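Local structure of glyoxalase-related enzyme, AraC type (Clostridium phytofermentans, 3BT3) at residues H105-V108 with K109-W113. The protein is of unknown function, but belongs to the VOC superfamily and is probably a glyoxalase-like domain of an AraC-type transcription regulator. Residues are numbered along the deposited sequence; the frame is centred on the assembly and turned at random.
Sequences HKYV and KENGW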
loop_
_atom_site.group_PDB
_atom_site.type_symbol
_atom_site.label_atom_id
_atom_site.label_comp_id
_atom_site.label_asym_id
_atom_site.label_seq_id
_atom_site.Cartn_x
_atom_site.Cartn_y
_atom_site.Cartn_z
ATOM N N HIS A 105 8.879 -11.586 15.321
ATOM C CA HIS A 105 9.797 -10.864 16.186
ATOM C C HIS A 105 11.089 -11.641 16.433
ATOM O O HIS A 105 12.192 -11.080 16.393
ATOM C CB HIS A 105 9.105 -10.556 17.505
ATOM C CG HIS A 105 9.864 -9.609 18.376
ATOM N ND1 HIS A 105 10.990 -9.982 19.076
ATOM C CD2 HIS A 105 9.666 -8.300 18.653
ATOM C CE1 HIS A 105 11.451 -8.943 19.749
ATOM N NE2 HIS A 105 10.666 -7.909 19.509
ATOM N N LYS A 106 10.941 -12.938 16.677
ATOM C CA LYS A 106 12.078 -13.806 16.932
ATOM C C LYS A 106 12.939 -13.951 15.676
ATOM O O LYS A 106 14.175 -13.965 15.755
ATOM C CB LYS A 106 11.579 -15.171 17.398
ATOM C CG LYS A 106 12.666 -16.186 17.690
ATOM C CD LYS A 106 12.075 -17.367 18.455
ATOM C CE LYS A 106 13.088 -18.479 18.685
ATOM N NZ LYS A 106 13.422 -19.207 17.422
ATOM N N TYR A 107 12.288 -14.050 14.519
ATOM C CA TYR A 107 13.011 -14.181 13.259
ATOM C C TYR A 107 13.872 -12.944 13.012
ATOM O O TYR A 107 15.059 -13.051 12.718
ATOM C CB TYR A 107 12.029 -14.354 12.107
ATOM C CG TYR A 107 12.679 -14.751 10.805
ATOM C CD1 TYR A 107 13.219 -16.025 10.638
ATOM C CD2 TYR A 107 12.721 -13.867 9.723
ATOM C CE1 TYR A 107 13.776 -16.416 9.429
ATOM C CE2 TYR A 107 13.278 -14.248 8.508
ATOM C CZ TYR A 107 13.801 -15.526 8.365
ATOM O OH TYR A 107 14.323 -15.929 7.154
ATOM N N VAL A 108 13.254 -11.772 13.132
ATOM C CA VAL A 108 13.952 -10.511 12.938
ATOM C C VAL A 108 15.124 -10.428 13.915
ATOM O O VAL A 108 16.273 -10.236 13.506
ATOM C CB VAL A 108 12.998 -9.302 13.159
ATOM C CG1 VAL A 108 13.780 -8.001 13.141
ATOM C CG2 VAL A 108 11.928 -9.275 12.073
ATOM N N LYS A 109 14.837 -10.579 15.207
ATOM C CA LYS A 109 15.896 -10.525 16.213
ATOM C C LYS A 109 16.987 -11.545 15.911
ATOM O O LYS A 109 18.174 -11.238 15.981
ATOM C CB LYS A 109 15.329 -10.774 17.616
ATOM C CG LYS A 109 14.903 -9.503 18.362
ATOM C CD LYS A 109 16.076 -8.537 18.509
ATOM C CE LYS A 109 16.044 -7.783 19.833
ATOM N NZ LYS A 109 14.881 -6.852 19.967
ATOM N N GLU A 110 16.578 -12.758 15.562
ATOM C CA GLU A 110 17.527 -13.816 15.255
ATOM C C GLU A 110 18.424 -13.450 14.091
ATOM O O GLU A 110 19.571 -13.904 14.024
ATOM C CB GLU A 110 16.797 -15.122 14.942
ATOM C CG GLU A 110 16.993 -16.187 16.000
ATOM C CD GLU A 110 16.384 -15.806 17.342
ATOM O OE1 GLU A 110 16.619 -14.665 17.812
ATOM O OE2 GLU A 110 15.672 -16.655 17.930
ATOM N N ASN A 111 17.912 -12.636 13.173
ATOM C CA ASN A 111 18.712 -12.243 12.026
ATOM C C ASN A 111 19.548 -10.991 12.245
ATOM O O ASN A 111 20.069 -10.410 11.295
ATOM C CB ASN A 111 17.836 -12.113 10.785
ATOM C CG ASN A 111 17.508 -13.463 10.176
ATOM O OD1 ASN A 111 18.410 -14.226 9.817
ATOM N ND2 ASN A 111 16.219 -13.769 10.056
ATOM N N GLY A 112 19.672 -10.583 13.503
ATOM C CA GLY A 112 20.506 -9.444 13.834
ATOM C C GLY A 112 19.948 -8.041 13.783
ATOM O O GLY A 112 20.671 -7.089 14.071
ATOM N N TRP A 113 18.680 -7.890 13.426
ATOM C CA TRP A 113 18.102 -6.560 13.371
ATOM C C TRP A 113 17.538 -6.208 14.753
ATOM O O TRP A 113 16.696 -6.931 15.291
ATOM C CB TRP A 113 17.015 -6.520 12.304
ATOM C CG TRP A 113 16.587 -5.146 11.955
ATOM C CD1 TRP A 113 15.433 -4.534 12.320
ATOM C CD2 TRP A 113 17.320 -4.198 11.176
ATOM N NE1 TRP A 113 15.395 -3.259 11.819
ATOM C CE2 TRP A 113 16.544 -3.027 11.111
ATOM C CE3 TRP A 113 18.560 -4.229 10.525
ATOM C CZ2 TRP A 113 16.965 -1.887 10.418
ATOM C CZ3 TRP A 113 18.981 -3.094 9.833
ATOM C CH2 TRP A 113 18.184 -1.940 9.785
#
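Lys106 and Glu110 form a salt bridge one helical turn apart, with Lys106 NZ 3.4 Å from Glu110 OE2. The lysine chain runs extended and bends only at its end (chi4 -71°), which turns NZ back to the carboxylate. Both residues are exposed, so the pair lies at the surface.

Backbone bonds carry the last turn of helix 101-110. Lys109 N donates to His105 O at 2.9 Å. Glu110 N reaches Lys106 O, and Asn111 N reaches Tyr107 O. Asn111 is where the chain leaves helical angles, and its N also makes a weak bond to Val108 O. That oxygen receives a second weak bond, from Trp113 N at 3.4 Å. Gly112 N bonds to Lys109 O at 3.0 Å. With Gly112 at positive phi (87°), this bond and the weak one from Trp113 N to Val108 O make a Schellman motif.

The Asn111 amide stands nearly perpendicular to the Tyr107 ring, the planes 81° apart. ND2 leads, 3.3 Å above the ring plane and over the centre of one face. His105 and Lys109 run side by side, with Lys109 CG 3.8 Å from His105 CE1.

Val108 is the buried residue. Its CG1, anti to the backbone N, meets Trp113 CB at 3.7 Å and lies near the plane of the indole, at its edge.

Strand 92-99, helix 101-110 and strands 120-122, 126-132 and 138-144 follow in the beta-alpha-beta-beta-beta order of the VOC fold. Val108 packs on Ile131 of strand 126-132 and on Ile42 and Leu43 in the loop after helix 32-41. Trp113, just past helix 101-110, also touches Ile131 and Ile42, and meets Trp38 of helix 32-41 edge-to-face. Tyr107 reaches Arg16 of the second subunit.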